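Local coordinates for protein type II restriction enzyme NgoMIV (Neisseria gonorrhoeae, PDB 1FIU) that cuts double-stranded DNA as a homotetrameric, magnesium-dependent restriction endonuclease that recognises 5'-GCCGGC-3' and cleaves after the first G, at residues I[185-190]-I[196-201]; I[203-208]-I[214-219]; I[229-234]-I[239-244]; I[263-268]-I[272-277]. All blocks are in the same frame, centred on the assembly; numbering follows the deposited sequence.

Contact 1: I[185-190]-I[196-201]; sequences SCKWTI and QNARSE. With MG (magnesium ion), chain Q; ACY (acetic acid), chain R; nucleotides of chain D.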
# COMPACT_ATOMS: atom_id res chain seq x y z
N SER I 185 -17.58 1.35 -10.08
CA SER I 185 -17.07 2.36 -10.99
C SER I 185 -17.46 1.93 -12.41
O SER I 185 -17.36 0.76 -12.76
CB SER I 185 -15.54 2.41 -10.85
OG SER I 185 -14.96 2.93 -12.03
N CYS I 186 -17.92 2.89 -13.23
CA CYS I 186 -18.32 2.61 -14.61
C CYS I 186 -17.43 3.36 -15.59
O CYS I 186 -17.04 4.50 -15.35
CB CYS I 186 -19.77 3.08 -14.87
SG CYS I 186 -21.02 2.29 -13.86
N LYS I 187 -17.12 2.71 -16.71
CA LYS I 187 -16.33 3.35 -17.76
C LYS I 187 -16.93 2.90 -19.10
O LYS I 187 -16.84 1.73 -19.45
CB LYS I 187 -14.87 2.93 -17.66
CG LYS I 187 -14.24 3.41 -16.35
CD LYS I 187 -12.72 3.18 -16.29
CE LYS I 187 -12.12 3.84 -15.03
NZ LYS I 187 -12.41 5.31 -15.01
N TRP I 188 -17.58 3.83 -19.82
CA TRP I 188 -18.22 3.49 -21.09
C TRP I 188 -17.14 2.96 -22.05
O TRP I 188 -17.32 1.93 -22.71
CB TRP I 188 -18.92 4.73 -21.65
CG TRP I 188 -19.48 4.57 -23.05
CD1 TRP I 188 -19.14 5.30 -24.14
CD2 TRP I 188 -20.45 3.60 -23.48
NE1 TRP I 188 -19.84 4.85 -25.25
CE2 TRP I 188 -20.64 3.81 -24.88
CE3 TRP I 188 -21.16 2.58 -22.84
CZ2 TRP I 188 -21.53 3.03 -25.63
CZ3 TRP I 188 -22.04 1.80 -23.59
CH2 TRP I 188 -22.21 2.03 -24.98
N THR I 189 -16.03 3.69 -22.11
CA THR I 189 -14.86 3.26 -22.89
C THR I 189 -13.65 3.51 -22.01
O THR I 189 -13.73 4.21 -21.00
CB THR I 189 -14.67 4.07 -24.19
OG1 THR I 189 -14.43 5.44 -23.87
CG2 THR I 189 -15.90 3.93 -25.09
N ILE I 190 -12.49 3.00 -22.44
CA ILE I 190 -11.27 3.15 -21.68
C ILE I 190 -10.09 3.69 -22.51
O ILE I 190 -10.02 3.42 -23.71
CB ILE I 190 -10.82 1.74 -21.13
CG1 ILE I 190 -11.77 1.28 -20.02
CG2 ILE I 190 -9.32 1.79 -20.70
CD1 ILE I 190 -11.51 -0.18 -19.58
N GLN I 196 -6.83 4.64 -14.76
CA GLN I 196 -6.14 4.41 -13.49
C GLN I 196 -6.80 5.08 -12.29
O GLN I 196 -6.44 4.77 -11.14
CB GLN I 196 -4.67 4.83 -13.59
CG GLN I 196 -3.92 4.13 -14.73
CD GLN I 196 -4.13 2.62 -14.78
OE1 GLN I 196 -4.04 1.92 -13.77
NE2 GLN I 196 -4.41 2.09 -15.97
N ASN I 197 -7.73 5.99 -12.52
CA ASN I 197 -8.40 6.59 -11.37
C ASN I 197 -9.24 5.54 -10.62
O ASN I 197 -9.54 5.73 -9.44
CB ASN I 197 -9.25 7.83 -11.73
CG ASN I 197 -10.46 7.54 -12.64
OD1 ASN I 197 -10.51 6.37 -13.25
ND2 ASN I 197 -11.35 8.42 -12.80
N ALA I 198 -9.56 4.40 -11.27
CA ALA I 198 -10.30 3.32 -10.58
C ALA I 198 -9.36 2.71 -9.53
O ALA I 198 -9.80 2.29 -8.45
CB ALA I 198 -10.75 2.24 -11.58
N ARG I 199 -8.07 2.66 -9.84
CA ARG I 199 -7.11 2.13 -8.89
C ARG I 199 -6.87 3.07 -7.72
O ARG I 199 -6.77 2.62 -6.56
CB ARG I 199 -5.75 1.82 -9.57
CG ARG I 199 -5.80 0.67 -10.57
CD ARG I 199 -4.39 0.31 -11.09
NE ARG I 199 -4.41 -0.50 -12.32
CZ ARG I 199 -4.42 -1.82 -12.39
NH1 ARG I 199 -4.43 -2.57 -11.28
NH2 ARG I 199 -4.40 -2.42 -13.57
N SER I 200 -6.75 4.38 -7.98
CA SER I 200 -6.51 5.29 -6.88
C SER I 200 -7.73 5.39 -5.97
O SER I 200 -7.59 5.46 -4.74
CB SER I 200 -6.07 6.66 -7.40
OG SER I 200 -7.04 7.19 -8.27
N GLU I 201 -8.92 5.34 -6.56
CA GLU I 201 -10.13 5.39 -5.74
C GLU I 201 -10.22 4.11 -4.92
O GLU I 201 -10.57 4.16 -3.73
CB GLU I 201 -11.36 5.64 -6.64
CG GLU I 201 -11.44 7.13 -7.01
CD GLU I 201 -12.56 7.51 -8.00
OE1 GLU I 201 -13.72 7.05 -7.80
OE2 GLU I 201 -12.28 8.27 -8.95
MG MG Q . -16.55 6.27 -14.09
C ACY R . -14.37 5.73 -11.92
O ACY R . -14.71 5.28 -13.12
OXT ACY R . -14.97 6.60 -11.27
CH3 ACY R . -13.13 5.11 -11.31
P DC D 2 -16.80 7.51 -18.85
OP1 DC D 2 -17.78 6.42 -18.98
OP2 DC D 2 -15.48 7.26 -18.21
O5' DC D 2 -16.48 8.09 -20.29
C5' DC D 2 -17.55 8.49 -21.13
C4' DC D 2 -17.03 9.04 -22.44
O4' DC D 2 -16.26 10.24 -22.22
C3' DC D 2 -16.15 8.09 -23.27
O3' DC D 2 -16.78 8.04 -24.58
C2' DC D 2 -14.75 8.68 -23.15
C1' DC D 2 -14.99 10.16 -22.87
N1 DC D 2 -13.99 10.78 -21.98
C2 DC D 2 -13.17 11.81 -22.47
O2 DC D 2 -13.37 12.24 -23.65
N3 DC D 2 -12.20 12.33 -21.67
C4 DC D 2 -12.05 11.87 -20.41
N4 DC D 2 -11.06 12.40 -19.64
C5 DC D 2 -12.90 10.87 -19.87
C6 DC D 2 -13.85 10.34 -20.68
OP3 DC D 1 -14.74 10.29 -12.79
P DC D 1 -15.03 9.24 -13.83
OP1 DC D 1 -13.79 8.61 -14.44
OP2 DC D 1 -16.07 8.23 -13.39
O5' DC D 1 -15.74 10.02 -15.08
C5' DC D 1 -17.16 10.13 -15.16
C4' DC D 1 -17.57 10.55 -16.54
O4' DC D 1 -17.23 11.95 -16.71
C3' DC D 1 -16.84 9.83 -17.66
O3' DC D 1 -17.57 8.73 -18.15
C2' DC D 1 -16.66 10.88 -18.75
C1' DC D 1 -16.80 12.22 -18.05
N1 DC D 1 -15.47 12.88 -17.97
C2 DC D 1 -15.11 13.78 -18.96
O2 DC D 1 -15.89 13.95 -19.90
N3 DC D 1 -13.92 14.44 -18.88
C4 DC D 1 -13.10 14.19 -17.86
N4 DC D 1 -11.94 14.87 -17.81
C5 DC D 1 -13.42 13.25 -16.84
C6 DC D 1 -14.61 12.62 -16.93
O HOH W 1 -15.14 6.68 -15.67
O HOH W 2 -18.42 6.97 -15.09

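Contact 2: I[203-208]-I[214-219]; sequences LNLVRN and PHIVVV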
# COMPACT_ATOMS: atom_id res chain seq x y z
N LEU I 203 -7.73 2.31 -3.82
CA LEU I 203 -6.75 2.36 -2.73
C LEU I 203 -7.20 3.27 -1.61
O LEU I 203 -6.89 3.00 -0.44
CB LEU I 203 -5.37 2.78 -3.24
CG LEU I 203 -4.68 1.58 -3.91
CD1 LEU I 203 -3.52 2.05 -4.76
CD2 LEU I 203 -4.22 0.60 -2.82
N ASN I 204 -7.91 4.35 -1.94
CA ASN I 204 -8.41 5.23 -0.89
C ASN I 204 -9.45 4.49 -0.04
O ASN I 204 -9.50 4.65 1.18
CB ASN I 204 -9.02 6.49 -1.49
CG ASN I 204 -7.95 7.52 -1.87
OD1 ASN I 204 -6.91 7.60 -1.22
ND2 ASN I 204 -8.22 8.31 -2.91
N LEU I 205 -10.30 3.68 -0.67
CA LEU I 205 -11.30 2.93 0.07
C LEU I 205 -10.60 1.90 0.98
O LEU I 205 -11.03 1.63 2.11
CB LEU I 205 -12.25 2.20 -0.91
CG LEU I 205 -13.21 3.13 -1.67
CD1 LEU I 205 -14.00 2.29 -2.67
CD2 LEU I 205 -14.12 3.83 -0.66
N VAL I 206 -9.52 1.31 0.47
CA VAL I 206 -8.77 0.35 1.26
C VAL I 206 -8.10 1.00 2.47
O VAL I 206 -8.26 0.55 3.63
CB VAL I 206 -7.64 -0.33 0.43
CG1 VAL I 206 -6.69 -1.12 1.35
CG2 VAL I 206 -8.24 -1.24 -0.63
N ARG I 207 -7.33 2.05 2.19
CA ARG I 207 -6.54 2.73 3.21
C ARG I 207 -7.28 3.43 4.33
O ARG I 207 -6.75 3.54 5.44
CB ARG I 207 -5.61 3.75 2.55
CG ARG I 207 -4.53 3.08 1.71
CD ARG I 207 -3.68 4.09 0.94
NE ARG I 207 -2.59 3.39 0.25
CZ ARG I 207 -1.80 3.93 -0.67
NH1 ARG I 207 -1.96 5.20 -1.01
NH2 ARG I 207 -0.85 3.19 -1.24
N ASN I 208 -8.50 3.88 4.06
CA ASN I 208 -9.24 4.67 5.05
C ASN I 208 -10.40 3.99 5.76
O ASN I 208 -11.11 4.63 6.54
CB ASN I 208 -9.73 5.96 4.37
CG ASN I 208 -8.59 6.87 4.00
OD1 ASN I 208 -7.94 7.44 4.87
ND2 ASN I 208 -8.28 6.96 2.70
N PRO I 214 -15.71 -2.53 1.30
CA PRO I 214 -16.86 -2.74 0.41
C PRO I 214 -16.38 -3.51 -0.82
O PRO I 214 -15.18 -3.63 -1.06
CB PRO I 214 -17.22 -1.33 -0.08
CG PRO I 214 -16.65 -0.39 0.98
CD PRO I 214 -15.38 -1.10 1.46
N HIS I 215 -17.32 -4.05 -1.59
CA HIS I 215 -16.97 -4.62 -2.88
C HIS I 215 -16.40 -3.40 -3.66
O HIS I 215 -16.90 -2.28 -3.53
CB HIS I 215 -18.23 -5.09 -3.62
CG HIS I 215 -18.75 -6.40 -3.12
ND1 HIS I 215 -19.72 -6.50 -2.13
CD2 HIS I 215 -18.46 -7.66 -3.49
CE1 HIS I 215 -19.99 -7.77 -1.92
NE2 HIS I 215 -19.24 -8.50 -2.73
N ILE I 216 -15.37 -3.62 -4.48
CA ILE I 216 -14.79 -2.55 -5.31
C ILE I 216 -14.70 -3.18 -6.70
O ILE I 216 -13.86 -4.06 -6.95
CB ILE I 216 -13.37 -2.14 -4.82
CG1 ILE I 216 -13.44 -1.59 -3.38
CG2 ILE I 216 -12.81 -1.02 -5.72
CD1 ILE I 216 -12.10 -1.26 -2.78
N VAL I 217 -15.58 -2.74 -7.60
CA VAL I 217 -15.61 -3.33 -8.95
C VAL I 217 -15.70 -2.26 -10.03
O VAL I 217 -15.99 -1.10 -9.75
CB VAL I 217 -16.82 -4.28 -9.10
CG1 VAL I 217 -16.74 -5.40 -8.05
CG2 VAL I 217 -18.14 -3.46 -8.95
N VAL I 218 -15.43 -2.67 -11.26
CA VAL I 218 -15.50 -1.75 -12.39
C VAL I 218 -16.36 -2.41 -13.46
O VAL I 218 -16.23 -3.61 -13.69
CB VAL I 218 -14.11 -1.49 -13.02
CG1 VAL I 218 -14.26 -0.59 -14.23
CG2 VAL I 218 -13.17 -0.87 -11.99
N VAL I 219 -17.27 -1.65 -14.07
CA VAL I 219 -18.10 -2.19 -15.16
C VAL I 219 -17.73 -1.36 -16.39
O VAL I 219 -17.65 -0.14 -16.31
CB VAL I 219 -19.62 -2.01 -14.88
CG1 VAL I 219 -20.45 -2.47 -16.12
CG2 VAL I 219 -20.01 -2.83 -13.64

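Contact 3: I[229-234]-I[239-244]; sequences SSIALG and DCVYHF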
# COMPACT_ATOMS: atom_id res chain seq x y z
N SER I 229 -7.58 -4.63 -20.15
CA SER I 229 -6.47 -5.13 -19.32
C SER I 229 -5.75 -4.06 -18.51
O SER I 229 -5.15 -4.38 -17.48
CB SER I 229 -5.46 -5.91 -20.19
OG SER I 229 -4.58 -5.03 -20.89
N SER I 230 -5.83 -2.80 -18.96
CA SER I 230 -5.16 -1.71 -18.25
C SER I 230 -5.75 -1.49 -16.85
O SER I 230 -5.12 -0.87 -16.02
CB SER I 230 -5.19 -0.40 -19.06
OG SER I 230 -6.49 0.14 -19.18
N ILE I 231 -6.97 -1.96 -16.61
CA ILE I 231 -7.54 -1.87 -15.26
C ILE I 231 -7.82 -3.27 -14.66
O ILE I 231 -7.77 -3.44 -13.44
CB ILE I 231 -8.82 -0.97 -15.25
CG1 ILE I 231 -9.33 -0.75 -13.81
CG2 ILE I 231 -9.90 -1.57 -16.11
CD1 ILE I 231 -8.38 0.08 -12.92
N ALA I 232 -8.06 -4.28 -15.51
CA ALA I 232 -8.37 -5.62 -15.01
C ALA I 232 -7.16 -6.41 -14.51
O ALA I 232 -7.25 -7.17 -13.53
CB ALA I 232 -9.10 -6.43 -16.09
N LEU I 233 -6.01 -6.26 -15.17
CA LEU I 233 -4.85 -7.03 -14.71
C LEU I 233 -4.29 -6.53 -13.40
O LEU I 233 -4.36 -5.35 -13.09
CB LEU I 233 -3.74 -7.01 -15.78
CG LEU I 233 -4.06 -7.70 -17.10
CD1 LEU I 233 -2.84 -7.49 -18.03
CD2 LEU I 233 -4.34 -9.18 -16.92
N GLY I 234 -3.71 -7.44 -12.61
CA GLY I 234 -3.13 -7.06 -11.35
C GLY I 234 -4.17 -7.19 -10.24
O GLY I 234 -5.37 -7.31 -10.52
N ASP I 239 -11.46 -5.46 -7.15
CA ASP I 239 -11.84 -6.85 -6.91
C ASP I 239 -11.96 -7.66 -8.20
O ASP I 239 -11.46 -8.78 -8.29
CB ASP I 239 -13.20 -6.95 -6.20
CG ASP I 239 -13.21 -6.33 -4.80
OD1 ASP I 239 -12.16 -5.88 -4.32
OD2 ASP I 239 -14.30 -6.29 -4.21
N CYS I 240 -12.67 -7.08 -9.18
CA CYS I 240 -12.91 -7.73 -10.46
C CYS I 240 -13.53 -6.71 -11.42
O CYS I 240 -14.11 -5.71 -10.98
CB CYS I 240 -13.89 -8.89 -10.27
SG CYS I 240 -13.97 -10.04 -11.73
N VAL I 241 -13.38 -6.94 -12.73
CA VAL I 241 -13.96 -6.06 -13.74
C VAL I 241 -15.08 -6.84 -14.43
O VAL I 241 -14.99 -8.06 -14.61
CB VAL I 241 -12.88 -5.63 -14.77
CG1 VAL I 241 -13.49 -4.85 -15.94
CG2 VAL I 241 -11.87 -4.74 -14.07
N TYR I 242 -16.14 -6.14 -14.81
CA TYR I 242 -17.29 -6.78 -15.45
C TYR I 242 -17.56 -6.10 -16.79
O TYR I 242 -17.65 -4.89 -16.85
CB TYR I 242 -18.52 -6.65 -14.54
CG TYR I 242 -18.31 -7.37 -13.23
CD1 TYR I 242 -17.52 -6.82 -12.22
CD2 TYR I 242 -18.88 -8.64 -13.02
CE1 TYR I 242 -17.28 -7.52 -11.01
CE2 TYR I 242 -18.65 -9.34 -11.82
CZ TYR I 242 -17.85 -8.77 -10.82
OH TYR I 242 -17.61 -9.48 -9.66
N HIS I 243 -17.66 -6.91 -17.85
CA HIS I 243 -17.88 -6.39 -19.20
C HIS I 243 -19.37 -6.37 -19.52
O HIS I 243 -20.11 -7.32 -19.21
CB HIS I 243 -17.14 -7.28 -20.23
CG HIS I 243 -17.01 -6.64 -21.58
ND1 HIS I 243 -17.90 -6.89 -22.61
CD2 HIS I 243 -16.15 -5.71 -22.05
CE1 HIS I 243 -17.59 -6.12 -23.65
NE2 HIS I 243 -16.53 -5.40 -23.33
N PHE I 244 -19.81 -5.29 -20.19
CA PHE I 244 -21.22 -5.14 -20.52
C PHE I 244 -21.77 -6.17 -21.49
O PHE I 244 -22.99 -6.36 -21.56
CB PHE I 244 -21.49 -3.71 -21.06
CG PHE I 244 -21.43 -3.59 -22.56
CD1 PHE I 244 -22.55 -3.15 -23.27
CD2 PHE I 244 -20.25 -3.87 -23.27
CE1 PHE I 244 -22.49 -2.97 -24.66
CE2 PHE I 244 -20.19 -3.69 -24.67
CZ PHE I 244 -21.31 -3.24 -25.35

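Contact 4: I[263-268]-I[272-277]; sequences DLFYIM and KRLKDI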
# COMPACT_ATOMS: atom_id res chain seq x y z
N ASP I 263 -6.07 -14.50 -26.53
CA ASP I 263 -5.16 -14.93 -25.48
C ASP I 263 -5.30 -14.03 -24.26
O ASP I 263 -5.34 -14.51 -23.12
CB ASP I 263 -3.71 -14.90 -25.97
CG ASP I 263 -3.40 -16.01 -26.96
OD1 ASP I 263 -4.27 -16.89 -27.16
OD2 ASP I 263 -2.28 -16.03 -27.53
N LEU I 264 -5.37 -12.72 -24.50
CA LEU I 264 -5.46 -11.76 -23.40
C LEU I 264 -6.82 -11.87 -22.72
O LEU I 264 -6.91 -11.84 -21.47
CB LEU I 264 -5.19 -10.35 -23.92
CG LEU I 264 -5.15 -9.22 -22.87
CD1 LEU I 264 -4.25 -9.62 -21.67
CD2 LEU I 264 -4.64 -7.95 -23.53
N PHE I 265 -7.87 -12.03 -23.52
CA PHE I 265 -9.22 -12.21 -23.00
C PHE I 265 -9.25 -13.40 -22.04
O PHE I 265 -9.77 -13.30 -20.94
CB PHE I 265 -10.21 -12.47 -24.16
CG PHE I 265 -11.60 -12.80 -23.72
CD1 PHE I 265 -12.56 -11.79 -23.54
CD2 PHE I 265 -11.99 -14.13 -23.53
CE1 PHE I 265 -13.88 -12.11 -23.19
CE2 PHE I 265 -13.29 -14.46 -23.19
CZ PHE I 265 -14.26 -13.43 -23.02
N TYR I 266 -8.71 -14.56 -22.46
CA TYR I 266 -8.73 -15.71 -21.56
C TYR I 266 -7.81 -15.58 -20.36
O TYR I 266 -8.08 -16.16 -19.32
CB TYR I 266 -8.45 -17.02 -22.33
CG TYR I 266 -9.63 -17.41 -23.18
CD1 TYR I 266 -9.53 -17.40 -24.57
CD2 TYR I 266 -10.87 -17.69 -22.61
CE1 TYR I 266 -10.65 -17.66 -25.37
CE2 TYR I 266 -12.00 -17.95 -23.40
CZ TYR I 266 -11.87 -17.93 -24.78
OH TYR I 266 -12.97 -18.16 -25.59
N ILE I 267 -6.73 -14.81 -20.47
CA ILE I 267 -5.86 -14.60 -19.32
C ILE I 267 -6.70 -13.89 -18.25
O ILE I 267 -6.67 -14.26 -17.07
CB ILE I 267 -4.65 -13.72 -19.66
CG1 ILE I 267 -3.63 -14.57 -20.43
CG2 ILE I 267 -4.00 -13.18 -18.37
CD1 ILE I 267 -2.52 -13.78 -21.01
N MET I 268 -7.45 -12.89 -18.68
CA MET I 268 -8.30 -12.14 -17.75
C MET I 268 -9.49 -12.95 -17.24
O MET I 268 -9.79 -12.92 -16.05
CB MET I 268 -8.80 -10.83 -18.39
CG MET I 268 -7.69 -9.86 -18.71
SD MET I 268 -8.29 -8.28 -19.30
CE MET I 268 -8.76 -8.69 -21.05
N LYS I 272 -9.67 -14.84 -13.37
CA LYS I 272 -10.63 -14.22 -12.45
C LYS I 272 -10.50 -12.71 -12.33
O LYS I 272 -10.64 -12.16 -11.23
CB LYS I 272 -10.48 -14.85 -11.05
CG LYS I 272 -10.54 -16.37 -11.05
CD LYS I 272 -11.80 -16.89 -11.71
CE LYS I 272 -11.80 -18.42 -11.80
NZ LYS I 272 -12.99 -18.94 -12.55
N ARG I 273 -10.21 -12.03 -13.44
CA ARG I 273 -10.10 -10.57 -13.42
C ARG I 273 -11.20 -9.93 -14.25
O ARG I 273 -11.44 -8.73 -14.15
CB ARG I 273 -8.77 -10.05 -13.98
CG ARG I 273 -7.51 -10.71 -13.41
CD ARG I 273 -7.51 -10.73 -11.88
NE ARG I 273 -7.45 -9.40 -11.28
CZ ARG I 273 -8.33 -8.95 -10.38
NH1 ARG I 273 -9.34 -9.72 -9.99
NH2 ARG I 273 -8.16 -7.75 -9.83
N LEU I 274 -11.86 -10.74 -15.07
CA LEU I 274 -12.92 -10.26 -15.95
C LEU I 274 -14.11 -11.22 -16.03
O LEU I 274 -13.93 -12.44 -16.22
CB LEU I 274 -12.35 -10.02 -17.37
CG LEU I 274 -13.32 -9.42 -18.38
CD1 LEU I 274 -13.77 -8.01 -17.92
CD2 LEU I 274 -12.63 -9.36 -19.76
N LYS I 275 -15.33 -10.69 -15.87
CA LYS I 275 -16.55 -11.48 -15.93
C LYS I 275 -17.60 -10.73 -16.75
O LYS I 275 -17.31 -9.67 -17.31
CB LYS I 275 -17.08 -11.75 -14.51
CG LYS I 275 -16.12 -12.56 -13.62
CD LYS I 275 -16.72 -12.76 -12.22
CE LYS I 275 -15.74 -13.48 -11.28
NZ LYS I 275 -16.48 -13.93 -10.03
N ASP I 276 -18.81 -11.27 -16.81
CA ASP I 276 -19.89 -10.63 -17.56
C ASP I 276 -20.73 -9.77 -16.60
O ASP I 276 -20.75 -10.04 -15.40
CB ASP I 276 -20.83 -11.69 -18.15
CG ASP I 276 -21.94 -11.07 -18.98
OD1 ASP I 276 -21.62 -10.41 -19.99
OD2 ASP I 276 -23.11 -11.23 -18.62
N ILE I 277 -21.44 -8.78 -17.15
CA ILE I 277 -22.31 -7.92 -16.32
C ILE I 277 -23.29 -8.80 -15.50
O ILE I 277 -23.61 -8.48 -14.35
CB ILE I 277 -23.11 -6.91 -17.23
CG1 ILE I 277 -24.03 -6.01 -16.39
CG2 ILE I 277 -23.93 -7.65 -18.26
CD1 ILE I 277 -23.32 -5.10 -15.48

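Contact 1: I[185-190]-I[196-201]
Lys-187, near the end of strand 179-187, reaches Asn-197 in the first turn of helix 197-208, the two side chains coming from opposite directions. NZ of Lys-187 donates to OD1 of Asn-197 at 2.8 Å, in the carbonyl plane and on a lone pair. The lysine chain runs out extended and bends only at its last torsion (chi4 -58°), which turns NZ to the amide while CE packs on CB of Ala-198 at 4.0 Å. From the same amide, ND2 of Asn-197 donates to OP1 of DC1 of chain D at 2.9 Å, so both ends are held. Lysine NZ also donates to O of an acetate, probably from the crystallisation liquor, at 3.0 Å. A water accepts from NZ at 3.1 Å. Acetate and water both bind magnesium, as do OP2 of DC1, Asp-140 and the backbone O of Cys-186, 2.2 Å from the metal. Trp-188 N holds OP1 of DC2 of chain D at 2.7 Å, almost straight (176°). The place of Lys-187 is consistent with the lysine of the PD-(D/E)XK motif. Asn-197 bonds both the lysine and the phosphate, which implies that it positions Lys-187 at the metal-bound 5'-phosphate.

Contact 2: I[203-208]-I[214-219]
Leu-205 of helix 197-208 and Ile-216 of strand 215-220 lie alongside each other, running opposite ways, and their methyl and methylene groups make most of this buried apolar contact. CD1 of Ile-216 lies against CB of Leu-205 at 3.9 Å. Leu-205 answers with a single branch: its CD1 sits 4.0 Å from CG1 of Ile-216 and equally far from CD1 of that side chain. Ile-216 carries CG1 beside its backbone N (chi1 -61°), with the chain extended beyond it, and this brings the terminal methyl to the helix. From the next residue, CG2 of Val-206 touches the same Ile-216 CD1 more loosely, at 4.4 Å, so that a single methyl meets two consecutive helix residues. No hydrogen bond crosses the interface. The helix is the connection in a beta-alpha-beta unit: strand 179-187 leads into helix 197-208, which returns to the neighbouring parallel strand 215-220, and Leu-205 also packs on Ser-183 of the first strand. Near the helix end, ND2 of Asn-208 donates to the carbonyl O of Asn-204 at 3.0 Å, on a lone pair and in the carbonyl plane. That oxygen also accepts from Asn-208 N, so one carbonyl binds both the main chain and the amide of the same residue. Farther out, Tyr-111 OH is hydrogen-bonded to Leu-205 O, and Asp-239 OD2 takes the N-H of Ile-216. Val-206 packs on Val-206 of the third subunit, and Ile-216 on Arg-209 of that subunit.

Contact 3: I[229-234]-I[239-244]
This is a small, wholly apolar helix-to-sheet contact, in which the last turn of helix 225-232 rests on strand 240-243 with no hydrogen bond between them. Val-241 supplies the strand side, its side chain setting out toward the helix. One of its branches does nearly all the touching: CG2 lies 3.7 Å from CA and 3.8 Å from CB of Ala-232. With CG1 anti to the backbone N (chi1 173°), CG2 is left beside that nitrogen, where it meets the helix. The small alanine lets the strand methyl come right up to the helix backbone. Ile-231 adds a looser touch, its CG2 standing 4.3 Å from CG2 of Val-241. Beside Val-241, Val-218 and Leu-274 of the two adjacent strands continue the apolar layer, and Met-268 of helix 259-270 packs against Ala-232. The helix stops here, since Leu-233 is the first residue to leave helical angles; Arg-199 NH2 donates to the carbonyls of Ser-230 and Leu-233, tying this end to helix 197-208. Strand 215-220, helix 225-232 and parallel strand 240-243 form a beta-alpha-beta unit, a helix packed on two adjacent parallel strands within the mixed sheet of this PD-(D/E)XK-family nuclease.

Contact 4: I[263-268]-I[272-277]
Backbone hydrogen bonding carries the polar part of this contact, with the carbonyl of Met-268 in helix 259-270 turned to the chain that leads into strand 274-276. Arg-273 N donates to Met-268 O at 2.8 Å. The same oxygen takes a second, weak bond from Leu-274 N at 3.2 Å. Lys-272, whose phi is positive, is the C-prime residue of a Schellman motif; the bond from Arg-273 N spans the helix end, and the chain turns off the helix there and enters strand 274-276, outermost on its side of this chain's sheet.

Apolar contacts lie beside the turn. Met-268 and Leu-274 pass at a slant: CB of Met-268 lies 3.8 Å from CB of Leu-274. CE of Met-268 comes within 4.1 Å of CD2 of Leu-274. The methionine bends at its last torsion (chi3 -77°), which brings CE to the leucine. That same leucine branch, CD2 of Leu-274, meets CD1 of Phe-265 at 4.5 Å. Leu-246 of helix 246-256 touches both Phe-265 and Leu-274.

The arginine's polar end is held by backbone carbonyls. The Arg-273 side chain curls back, folded at chi2 and chi3, and its NH1 donates to the carbonyl O of Lys-272 at 3.0 Å. NH1 also reaches Asp-239 O, while NH2 donates to Ile-238 O and Gly-234 O, clasping the loop before strand 240-243. Arg-273 also packs on Lys-210 of the third subunit.

Overall arrangement
All four contacts are buried and serve one mixed sheet, joining strands 179-187, 215-220, 240-243 and 274-276 to helices. Contacts 1 and 2 share helix 197-208, its start and its end; contact 3 uses the next beta-alpha-beta unit, and contact 4 joins helix 259-270 to strand 274-276, an outermost strand within this chain. Contact 1 is polar and metal-bound, at the DNA; contacts 2 and 3 are purely apolar, and contact 4 mixes apolar packing with a helix-end turn, farthest from the chain's centre. Contacts 1 and 4 do not touch, their centres about 17 Å apart, whereas contacts 3 and 4 have centres about 7 Å apart and meet through neighbouring strands.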